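Local coordinates for petrobactin biosynthesis protein AsbB (Bacillus anthracis, PDB 3TO3) that catalyses the ATP-dependent condensation of spermidine with citryl-spermidine intermediates in the biosynthesis of the siderophore petrobactin, at residues D60-Y71 with I83-K94; E33-I41 with E570-Y578. All coordinates share one frame; numbering follows the deposited sequence. Where two conformers were deposited one is given.

Contact 1 of 2, residues D60-Y71 with I83-K94; sequences DEDNKSVTYECY and IDSLIVRVQDGK
The side chain of Glu69 runs past Val90, its CD 3.9 Å from Val90 CG2, and ends in a long, weak salt bridge from its OE1 to Lys94 NZ. Gln91 has CG anti to its backbone N and an extended chain, which carries the amide to the Asp60 turn. There Gln91 NE2 donates to Asp60 OD2 at 3.1 Å, approaching from 50° above the carboxylate plane, and more weakly to Ser65 O. The Lys64 chain crosses the same glutamine. On the face opposite Glu69 and Val90, Arg89 lies beside Tyr68, with Arg89 CB 3.5 Å from Tyr68 CE1 and the ring and guanidinium planes 71° apart. Val66 CG2 sits over the centre of one guanidinium face, 3.5 Å above its plane, and Tyr68 OH is at the edge; Glu106 of helix 100-110 binds both Arg89 NE and Tyr68 OH. The backbone pairing is antiparallel: Thr67 and Val90 form a hydrogen-bonded pair, with Val90 N to Thr67 O at 2.6 Å, as do Glu69 and Val88. At Tyr71 the pairing is mixed: Tyr71 N donates almost straight (176°) to Ser85 OG at 2.9 Å, while Tyr71 O accepts Asp84 N. This is neighbouring-strand pairing in an antiparallel sheet, where strand 65-74 lies between 52-59 on one side and 81-83 and 88-90 on the other, and one face packs on helices 18-37 and 100-110.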
loop_
_atom_site.group_PDB
_atom_site.type_symbol
_atom_site.label_atom_id
_atom_site.label_comp_id
_atom_site.label_asym_id
_atom_site.label_seq_id
_atom_site.Cartn_x
_atom_site.Cartn_y
_atom_site.Cartn_z
ATOM N N ASP B 60 -1.606 -6.888 -29.297
ATOM C CA ASP B 60 -2.134 -7.750 -28.245
ATOM C C ASP B 60 -1.016 -8.590 -27.666
ATOM O O ASP B 60 0.134 -8.442 -28.059
ATOM C CB ASP B 60 -3.316 -8.602 -28.717
ATOM C CG ASP B 60 -2.956 -9.579 -29.814
ATOM O OD1 ASP B 60 -1.758 -9.868 -30.033
ATOM O OD2 ASP B 60 -3.901 -10.093 -30.445
ATOM N N GLU B 61 -1.333 -9.455 -26.717
ATOM C CA GLU B 61 -0.284 -10.205 -26.036
ATOM C C GLU B 61 0.438 -11.215 -26.941
ATOM O O GLU B 61 1.575 -11.598 -26.675
ATOM C CB GLU B 61 -0.822 -10.851 -24.756
ATOM C CG GLU B 61 -2.236 -11.390 -24.856
ATOM C CD GLU B 61 -2.676 -12.096 -23.583
ATOM O OE1 GLU B 61 -3.780 -12.682 -23.592
ATOM O OE2 GLU B 61 -1.921 -12.068 -22.580
ATOM N N ASP B 62 -0.219 -11.602 -28.028
ATOM C CA ASP B 62 0.359 -12.482 -29.050
ATOM C C ASP B 62 1.066 -11.634 -30.105
ATOM O O ASP B 62 1.432 -12.111 -31.182
ATOM C CB ASP B 62 -0.706 -13.366 -29.687
ATOM C CG ASP B 62 -1.658 -13.938 -28.670
ATOM O OD1 ASP B 62 -1.207 -14.218 -27.535
ATOM O OD2 ASP B 62 -2.859 -14.087 -28.998
ATOM N N ASN B 63 1.170 -10.342 -29.819
ATOM C CA ASN B 63 1.947 -9.452 -30.659
ATOM C C ASN B 63 1.298 -9.299 -32.022
ATOM O O ASN B 63 1.977 -9.088 -33.031
ATOM C CB ASN B 63 3.366 -10.005 -30.808
ATOM C CG ASN B 63 4.376 -8.931 -31.122
ATOM O OD1 ASN B 63 4.993 -8.948 -32.187
ATOM N ND2 ASN B 63 4.543 -7.971 -30.199
ATOM N N LYS B 64 -0.031 -9.393 -32.036
ATOM C CA LYS B 64 -0.810 -9.143 -33.245
ATOM C C LYS B 64 -1.408 -7.731 -33.180
ATOM O O LYS B 64 -1.907 -7.281 -32.121
ATOM C CB LYS B 64 -1.904 -10.207 -33.438
ATOM C CG LYS B 64 -2.688 -10.067 -34.741
ATOM C CD LYS B 64 -3.963 -10.921 -34.756
ATOM C CE LYS B 64 -5.005 -10.319 -35.707
ATOM N NZ LYS B 64 -6.289 -11.085 -35.786
ATOM N N SER B 65 -1.347 -7.023 -34.305
ATOM C CA SER B 65 -1.764 -5.637 -34.295
ATOM C C SER B 65 -3.253 -5.460 -33.963
ATOM O O SER B 65 -4.112 -6.298 -34.270
ATOM C CB SER B 65 -1.357 -4.912 -35.583
ATOM O OG SER B 65 -2.270 -5.151 -36.622
ATOM N N VAL B 66 -3.536 -4.361 -33.296
ATOM C CA VAL B 66 -4.892 -4.022 -32.933
ATOM C C VAL B 66 -4.996 -2.520 -33.146
ATOM O O VAL B 66 -3.985 -1.829 -33.157
ATOM C CB VAL B 66 -5.152 -4.391 -31.464
ATOM C CG1 VAL B 66 -4.537 -3.357 -30.542
ATOM C CG2 VAL B 66 -6.617 -4.505 -31.202
ATOM N N THR B 67 -6.209 -2.013 -33.327
ATOM C CA THR B 67 -6.429 -0.583 -33.515
ATOM C C THR B 67 -7.574 -0.109 -32.625
ATOM O O THR B 67 -8.609 -0.767 -32.547
ATOM C CB THR B 67 -6.713 -0.252 -35.003
ATOM O OG1 THR B 67 -5.473 -0.143 -35.701
ATOM C CG2 THR B 67 -7.434 1.067 -35.151
ATOM N N TYR B 68 -7.381 1.030 -31.956
ATOM C CA TYR B 68 -8.465 1.711 -31.245
ATOM C C TYR B 68 -8.957 2.926 -32.016
ATOM O O TYR B 68 -8.157 3.733 -32.470
ATOM C CB TYR B 68 -8.024 2.115 -29.849
ATOM C CG TYR B 68 -7.747 0.930 -28.971
ATOM C CD1 TYR B 68 -8.757 0.363 -28.231
ATOM C CD2 TYR B 68 -6.480 0.351 -28.913
ATOM C CE1 TYR B 68 -8.533 -0.716 -27.442
ATOM C CE2 TYR B 68 -6.239 -0.755 -28.112
ATOM C CZ TYR B 68 -7.284 -1.267 -27.366
ATOM O OH TYR B 68 -7.135 -2.348 -26.543
ATOM N N GLU B 69 -10.275 3.051 -32.156
ATOM C CA GLU B 69 -10.869 4.079 -33.003
ATOM C C GLU B 69 -11.810 4.950 -32.216
ATOM O O GLU B 69 -12.575 4.460 -31.400
ATOM C CB GLU B 69 -11.699 3.457 -34.123
ATOM C CG GLU B 69 -10.907 2.894 -35.272
ATOM C CD GLU B 69 -11.796 2.379 -36.412
ATOM O OE1 GLU B 69 -13.046 2.536 -36.345
ATOM O OE2 GLU B 69 -11.232 1.810 -37.375
ATOM N N CYS B 70 -11.765 6.243 -32.483
ATOM C CA CYS B 70 -12.771 7.140 -31.955
ATOM C C CYS B 70 -12.819 8.434 -32.741
ATOM O O CYS B 70 -11.856 8.784 -33.414
ATOM C CB CYS B 70 -12.514 7.421 -30.478
ATOM S SG CYS B 70 -10.913 8.053 -30.130
ATOM N N TYR B 71 -13.950 9.131 -32.640
ATOM C CA TYR B 71 -14.142 10.420 -33.265
ATOM C C TYR B 71 -13.963 11.540 -32.225
ATOM O O TYR B 71 -14.364 11.405 -31.073
ATOM C CB TYR B 71 -15.537 10.504 -33.888
ATOM C CG TYR B 71 -15.671 9.798 -35.234
ATOM C CD1 TYR B 71 -16.204 8.511 -35.328
ATOM C CD2 TYR B 71 -15.274 10.421 -36.408
ATOM C CE1 TYR B 71 -16.332 7.862 -36.565
ATOM C CE2 TYR B 71 -15.401 9.788 -37.652
ATOM C CZ TYR B 71 -15.924 8.504 -37.721
ATOM O OH TYR B 71 -16.070 7.878 -38.961
ATOM N N ILE B 83 -12.884 14.036 -27.127
ATOM C CA ILE B 83 -13.262 12.768 -27.764
ATOM C C ILE B 83 -14.789 12.591 -27.648
ATOM O O ILE B 83 -15.309 12.486 -26.553
ATOM C CB ILE B 83 -12.561 11.542 -27.126
ATOM C CG1 ILE B 83 -11.028 11.571 -27.329
ATOM C CG2 ILE B 83 -13.142 10.262 -27.695
ATOM C CD1 ILE B 83 -10.586 11.559 -28.790
ATOM N N ASP B 84 -15.494 12.588 -28.777
ATOM C CA ASP B 84 -16.956 12.609 -28.784
ATOM C C ASP B 84 -17.649 11.243 -28.885
ATOM O O ASP B 84 -18.877 11.169 -28.805
ATOM C CB ASP B 84 -17.460 13.516 -29.912
ATOM C CG ASP B 84 -16.843 14.926 -29.849
ATOM O OD1 ASP B 84 -16.808 15.505 -28.734
ATOM O OD2 ASP B 84 -16.384 15.458 -30.898
ATOM N N SER B 85 -16.891 10.167 -29.064
ATOM C CA SER B 85 -17.520 8.877 -29.351
ATOM C C SER B 85 -16.865 7.838 -28.491
ATOM O O SER B 85 -15.745 8.039 -28.060
ATOM C CB SER B 85 -17.363 8.491 -30.830
ATOM O OG SER B 85 -16.105 7.866 -31.077
ATOM N N LEU B 86 -17.529 6.707 -28.296
ATOM C CA LEU B 86 -16.953 5.612 -27.529
ATOM C C LEU B 86 -15.623 5.149 -28.141
ATOM O O LEU B 86 -15.383 5.286 -29.341
ATOM C CB LEU B 86 -17.921 4.428 -27.530
ATOM C CG LEU B 86 -19.257 4.586 -26.788
ATOM C CD1 LEU B 86 -20.056 3.271 -26.893
ATOM C CD2 LEU B 86 -19.021 4.948 -25.336
ATOM N N ILE B 87 -14.747 4.610 -27.306
ATOM C CA ILE B 87 -13.496 4.089 -27.793
ATOM C C ILE B 87 -13.592 2.602 -28.097
ATOM O O ILE B 87 -13.855 1.781 -27.207
ATOM C CB ILE B 87 -12.368 4.418 -26.815
ATOM C CG1 ILE B 87 -12.128 5.941 -26.841
ATOM C CG2 ILE B 87 -11.098 3.644 -27.177
ATOM C CD1 ILE B 87 -11.986 6.515 -25.534
ATOM N N VAL B 88 -13.397 2.282 -29.377
ATOM C CA VAL B 88 -13.653 0.955 -29.924
ATOM C C VAL B 88 -12.364 0.241 -30.299
ATOM O O VAL B 88 -11.473 0.819 -30.952
ATOM C CB VAL B 88 -14.517 1.050 -31.195
ATOM C CG1 VAL B 88 -14.786 -0.320 -31.749
ATOM C CG2 VAL B 88 -15.816 1.761 -30.876
ATOM N N ARG B 89 -12.265 -1.015 -29.880
ATOM C CA ARG B 89 -11.128 -1.843 -30.231
ATOM C C ARG B 89 -11.411 -2.634 -31.504
ATOM O O ARG B 89 -12.354 -3.423 -31.565
ATOM C CB ARG B 89 -10.811 -2.804 -29.093
ATOM C CG ARG B 89 -9.579 -3.694 -29.319
ATOM C CD ARG B 89 -9.395 -4.571 -28.112
ATOM N NE ARG B 89 -8.169 -5.357 -28.097
ATOM C CZ ARG B 89 -8.043 -6.563 -28.640
ATOM N NH1 ARG B 89 -9.064 -7.117 -29.300
ATOM N NH2 ARG B 89 -6.891 -7.212 -28.535
ATOM N N VAL B 90 -10.585 -2.432 -32.523
ATOM C CA VAL B 90 -10.761 -3.132 -33.792
ATOM C C VAL B 90 -9.665 -4.150 -34.082
ATOM O O VAL B 90 -8.494 -3.788 -34.258
ATOM C CB VAL B 90 -10.781 -2.152 -34.947
ATOM C CG1 VAL B 90 -11.128 -2.879 -36.241
ATOM C CG2 VAL B 90 -11.772 -1.047 -34.636
ATOM N N GLN B 91 -10.026 -5.429 -34.066
ATOM C CA GLN B 91 -9.130 -6.439 -34.580
ATOM C C GLN B 91 -9.824 -7.302 -35.622
ATOM O O GLN B 91 -9.658 -7.119 -36.829
ATOM C CB GLN B 91 -8.647 -7.301 -33.423
ATOM C CG GLN B 91 -7.693 -8.401 -33.819
ATOM C CD GLN B 91 -6.976 -8.943 -32.609
ATOM O OE1 GLN B 91 -7.588 -9.581 -31.742
ATOM N NE2 GLN B 91 -5.680 -8.648 -32.512
ATOM N N ASP B 92 -10.640 -8.231 -35.155
ATOM C CA ASP B 92 -11.426 -9.016 -36.079
ATOM C C ASP B 92 -12.751 -8.298 -36.208
ATOM O O ASP B 92 -13.110 -7.837 -37.289
ATOM C CB ASP B 92 -11.574 -10.466 -35.614
ATOM C CG ASP B 92 -10.377 -11.330 -36.006
ATOM O OD1 ASP B 92 -9.537 -10.864 -36.814
ATOM O OD2 ASP B 92 -10.287 -12.482 -35.519
ATOM N N GLY B 93 -13.468 -8.185 -35.097
ATOM C CA GLY B 93 -14.673 -7.393 -35.082
ATOM C C GLY B 93 -14.357 -6.080 -34.408
ATOM O O GLY B 93 -13.188 -5.710 -34.213
ATOM N N LYS B 94 -15.421 -5.377 -34.051
ATOM C CA LYS B 94 -15.322 -4.105 -33.385
ATOM C C LYS B 94 -16.021 -4.251 -32.038
ATOM O O LYS B 94 -17.098 -4.842 -31.954
ATOM C CB LYS B 94 -16.000 -3.039 -34.230
ATOM C CG LYS B 94 -15.236 -2.674 -35.474
ATOM C CD LYS B 94 -15.852 -1.444 -36.148
ATOM C CE LYS B 94 -14.803 -0.648 -36.947
ATOM N NZ LYS B 94 -15.359 0.572 -37.625
#

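Contact 2 of 2, residues E33-I41 with E570-Y578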
loop_
_atom_site.group_PDB
_atom_site.type_symbol
_atom_site.label_atom_id
_atom_site.label_comp_id
_atom_site.label_asym_id
_atom_site.label_seq_id
_atom_site.Cartn_x
_atom_site.Cartn_y
_atom_site.Cartn_z
ATOM N N GLU B 33 -8.068 11.609 -24.405
ATOM C CA GLU B 33 -7.885 13.046 -24.620
ATOM C C GLU B 33 -6.521 13.521 -24.202
ATOM O O GLU B 33 -5.850 14.236 -24.953
ATOM C CB GLU B 33 -8.966 13.877 -23.902
ATOM C CG GLU B 33 -10.332 13.695 -24.541
ATOM C CD GLU B 33 -11.472 14.437 -23.830
ATOM O OE1 GLU B 33 -11.235 15.077 -22.767
ATOM O OE2 GLU B 33 -12.622 14.376 -24.352
ATOM N N SER B 34 -6.081 13.122 -23.019
ATOM C CA SER B 34 -4.790 13.633 -22.567
ATOM C C SER B 34 -3.601 12.904 -23.217
ATOM O O SER B 34 -2.559 13.528 -23.426
ATOM C CB SER B 34 -4.665 13.697 -21.033
ATOM O OG SER B 34 -4.623 12.407 -20.475
ATOM N N LEU B 35 -3.751 11.621 -23.562
ATOM C CA LEU B 35 -2.648 10.923 -24.248
ATOM C C LEU B 35 -2.410 11.544 -25.642
ATOM O O LEU B 35 -1.279 11.745 -26.045
ATOM C CB LEU B 35 -2.899 9.421 -24.362
ATOM C CG LEU B 35 -2.935 8.596 -23.065
ATOM C CD1 LEU B 35 -3.388 7.197 -23.374
ATOM C CD2 LEU B 35 -1.587 8.564 -22.407
ATOM N N ILE B 36 -3.484 11.884 -26.351
ATOM C CA ILE B 36 -3.340 12.527 -27.635
ATOM C C ILE B 36 -2.905 13.983 -27.464
ATOM O O ILE B 36 -1.953 14.418 -28.106
ATOM C CB ILE B 36 -4.619 12.483 -28.438
ATOM C CG1 ILE B 36 -5.111 11.054 -28.576
ATOM C CG2 ILE B 36 -4.428 13.116 -29.835
ATOM C CD1 ILE B 36 -6.463 10.994 -29.290
ATOM N N TYR B 37 -3.578 14.725 -26.585
ATOM C CA TYR B 37 -3.249 16.135 -26.393
ATOM C C TYR B 37 -1.750 16.334 -26.097
ATOM O O TYR B 37 -1.133 17.211 -26.647
ATOM C CB TYR B 37 -4.070 16.758 -25.252
ATOM C CG TYR B 37 -3.897 18.272 -25.075
ATOM C CD1 TYR B 37 -3.985 19.152 -26.171
ATOM C CD2 TYR B 37 -3.667 18.820 -23.822
ATOM C CE1 TYR B 37 -3.831 20.506 -26.010
ATOM C CE2 TYR B 37 -3.534 20.181 -23.648
ATOM C CZ TYR B 37 -3.615 21.015 -24.745
ATOM O OH TYR B 37 -3.480 22.363 -24.569
ATOM N N GLU B 38 -1.181 15.543 -25.205
ATOM C CA GLU B 38 0.196 15.791 -24.770
ATOM C C GLU B 38 1.184 15.127 -25.731
ATOM O O GLU B 38 2.378 15.185 -25.528
ATOM C CB GLU B 38 0.418 15.250 -23.350
ATOM C CG GLU B 38 -0.437 15.912 -22.319
ATOM C CD GLU B 38 -0.204 15.417 -20.881
ATOM O OE1 GLU B 38 0.831 14.753 -20.592
ATOM O OE2 GLU B 38 -1.084 15.708 -20.029
ATOM N N GLY B 39 0.671 14.450 -26.752
ATOM C CA GLY B 39 1.511 13.785 -27.736
ATOM C C GLY B 39 2.172 12.523 -27.217
ATOM O O GLY B 39 3.152 12.092 -27.769
ATOM N N ILE B 40 1.664 11.938 -26.139
ATOM C CA ILE B 40 2.239 10.693 -25.646
ATOM C C ILE B 40 2.033 9.592 -26.695
ATOM O O ILE B 40 2.878 8.715 -26.856
ATOM C CB ILE B 40 1.620 10.288 -24.293
ATOM C CG1 ILE B 40 2.003 11.318 -23.232
ATOM C CG2 ILE B 40 2.074 8.885 -23.862
ATOM C CD1 ILE B 40 1.130 11.297 -22.020
ATOM N N ILE B 41 0.899 9.645 -27.395
ATOM C CA ILE B 41 0.655 8.802 -28.555
ATOM C C ILE B 41 0.326 9.713 -29.752
ATOM O O ILE B 41 -0.174 10.845 -29.602
ATOM C CB ILE B 41 -0.532 7.836 -28.323
ATOM C CG1 ILE B 41 -1.776 8.653 -27.982
ATOM C CG2 ILE B 41 -0.242 6.874 -27.198
ATOM C CD1 ILE B 41 -3.032 7.834 -27.871
ATOM N N GLU B 570 2.323 22.458 -19.228
ATOM C CA GLU B 570 2.705 21.260 -18.510
ATOM C C GLU B 570 2.097 20.034 -19.138
ATOM O O GLU B 570 0.926 20.041 -19.455
ATOM C CB GLU B 570 2.179 21.338 -17.077
ATOM C CG GLU B 570 2.915 22.303 -16.177
ATOM C CD GLU B 570 4.371 21.921 -15.971
ATOM O OE1 GLU B 570 4.650 20.713 -15.773
ATOM O OE2 GLU B 570 5.241 22.829 -16.010
ATOM N N GLN B 571 2.862 18.956 -19.241
ATOM C CA GLN B 571 2.261 17.699 -19.616
ATOM C C GLN B 571 2.081 16.897 -18.330
ATOM O O GLN B 571 2.998 16.220 -17.875
ATOM C CB GLN B 571 3.265 16.926 -20.477
ATOM C CG GLN B 571 3.684 17.615 -21.752
ATOM C CD GLN B 571 4.751 16.830 -22.487
ATOM O OE1 GLN B 571 5.894 16.721 -22.027
ATOM N NE2 GLN B 571 4.383 16.266 -23.636
ATOM N N LEU B 572 0.857 16.843 -17.841
ATOM C CA LEU B 572 0.579 16.251 -16.530
ATOM C C LEU B 572 0.505 14.726 -16.563
ATOM O O LEU B 572 0.997 14.051 -15.670
ATOM C CB LEU B 572 -0.723 16.819 -15.979
ATOM C CG LEU B 572 -0.756 18.350 -15.840
ATOM C CD1 LEU B 572 -2.182 18.831 -15.706
ATOM C CD2 LEU B 572 0.078 18.821 -14.662
ATOM N N THR B 573 -0.129 14.196 -17.589
ATOM C CA THR B 573 -0.205 12.766 -17.764
ATOM C C THR B 573 1.174 12.188 -18.086
ATOM O O THR B 573 1.553 11.172 -17.531
ATOM C CB THR B 573 -1.245 12.427 -18.850
ATOM O OG1 THR B 573 -2.533 12.918 -18.426
ATOM C CG2 THR B 573 -1.318 10.945 -19.084
ATOM N N LYS B 574 1.945 12.839 -18.955
ATOM C CA LYS B 574 3.246 12.288 -19.317
ATOM C C LYS B 574 4.078 11.989 -18.066
ATOM O O LYS B 574 4.829 10.992 -18.001
ATOM C CB LYS B 574 4.022 13.222 -20.249
ATOM C CG LYS B 574 5.308 12.615 -20.778
ATOM C CD LYS B 574 5.910 13.562 -21.820
ATOM C CE LYS B 574 7.188 13.009 -22.479
ATOM N NZ LYS B 574 6.873 12.117 -23.642
ATOM N N ARG B 575 3.916 12.843 -17.063
ATOM C CA ARG B 575 4.693 12.723 -15.845
ATOM C C ARG B 575 4.436 11.407 -15.089
ATOM O O ARG B 575 5.295 10.930 -14.347
ATOM C CB ARG B 575 4.433 13.940 -14.956
ATOM C CG ARG B 575 5.411 14.095 -13.807
ATOM C CD ARG B 575 5.585 15.564 -13.490
ATOM N NE ARG B 575 4.547 16.364 -14.140
ATOM C CZ ARG B 575 4.613 17.680 -14.302
ATOM N NH1 ARG B 575 3.627 18.328 -14.905
ATOM N NH2 ARG B 575 5.673 18.350 -13.865
ATOM N N ARG B 576 3.259 10.822 -15.296
ATOM C CA ARG B 576 2.859 9.610 -14.596
ATOM C C ARG B 576 3.379 8.371 -15.281
ATOM O O ARG B 576 3.262 7.271 -14.718
ATOM C CB ARG B 576 1.329 9.493 -14.544
ATOM C CG ARG B 576 0.609 10.793 -14.304
ATOM C CD ARG B 576 -0.022 10.835 -12.929
ATOM N NE ARG B 576 -1.460 10.593 -12.998
ATOM C CZ ARG B 576 -2.360 11.526 -13.311
ATOM N NH1 ARG B 576 -1.965 12.769 -13.580
ATOM N NH2 ARG B 576 -3.657 11.222 -13.362
ATOM N N LEU B 577 3.832 8.515 -16.531
ATOM C CA LEU B 577 4.415 7.379 -17.272
ATOM C C LEU B 577 5.950 7.276 -17.344
ATOM O O LEU B 577 6.467 6.361 -17.981
ATOM C CB LEU B 577 3.819 7.308 -18.680
ATOM C CG LEU B 577 2.295 7.474 -18.658
ATOM C CD1 LEU B 577 1.803 7.853 -20.019
ATOM C CD2 LEU B 577 1.593 6.223 -18.129
ATOM N N TYR B 578 6.680 8.229 -16.760
ATOM C CA TYR B 578 8.157 8.218 -16.846
ATOM C C TYR B 578 8.816 8.536 -15.512
ATOM O O TYR B 578 8.306 9.359 -14.749
ATOM C CB TYR B 578 8.662 9.200 -17.924
ATOM C CG TYR B 578 8.145 8.851 -19.292
ATOM C CD1 TYR B 578 8.841 7.974 -20.121
ATOM C CD2 TYR B 578 6.934 9.344 -19.729
ATOM C CE1 TYR B 578 8.343 7.630 -21.363
ATOM C CE2 TYR B 578 6.418 8.998 -20.961
ATOM C CZ TYR B 578 7.122 8.146 -21.778
ATOM O OH TYR B 578 6.596 7.810 -23.004
#
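The carboxylate of Glu38 grips the backbone of Thr573 and Lys574 in segment 570-578. Glu38 OE2 accepts Thr573 N at 3.0 Å through its syn lone pair, and Glu38 OE1 accepts Lys574 N at 2.8 Å, also on the syn side. Two adjacent N-H groups thus hold the group from one direction and fix its rotation. Beside it, Ser34 OG and Thr573 OG1 share a hydrogen bond of 3.0 Å, while Gln571 NE2 makes a weak bond to Glu38 O. Apolar groups fill in around this polar centre: Ile40 CD1 lies 3.8 Å from Thr573 CG2, and Ile40 CG2 meets Leu577 CD1 at 4.0 Å. The Glu38 chain, extended beyond CG (chi2 -178°), brings the carboxylate across to the amides, and Tyr163 OH, bonded to Glu38 OE2, helps hold it. Gly39, at phi 74°, ends helix 18-37 in a Schellman motif, after which the end of the Ile40 side chain reaches Thr573, Lys574 and Leu577. Phe108 and Phe121, from helices 100-110 and 115-138, back Ile40 and Leu577 respectively. The arrangement is a buried glutamate accepting two successive backbone N-H groups, just after a helix ended by a Schellman motif; it joins that helix to a loop near, but not lining, the nucleotide site, the Leu572 side chain being about 9 Å from bound ATP.

In the fold
From the N terminus, helix 18-37 and the residues just after it supply the first half of contact 2, whose second half comes much later, in the loop between strands 566-570 and 585-589. Inside the 528-residue span so closed, contact 1 is nested, closing a short loop of 11 residues that includes the end of strand 65-74 and the start of the segment leading into strand 81-83. The centres of the two contacts are 20 Å apart, yet they touch, since Ile83 N lies 2.8 Å from Glu33 OE2, a probable hydrogen bond, and Ile83 packs on Ile36. Helix 18-37 therefore connects the peripheral N-terminal sheet to the late loop near the ATP site.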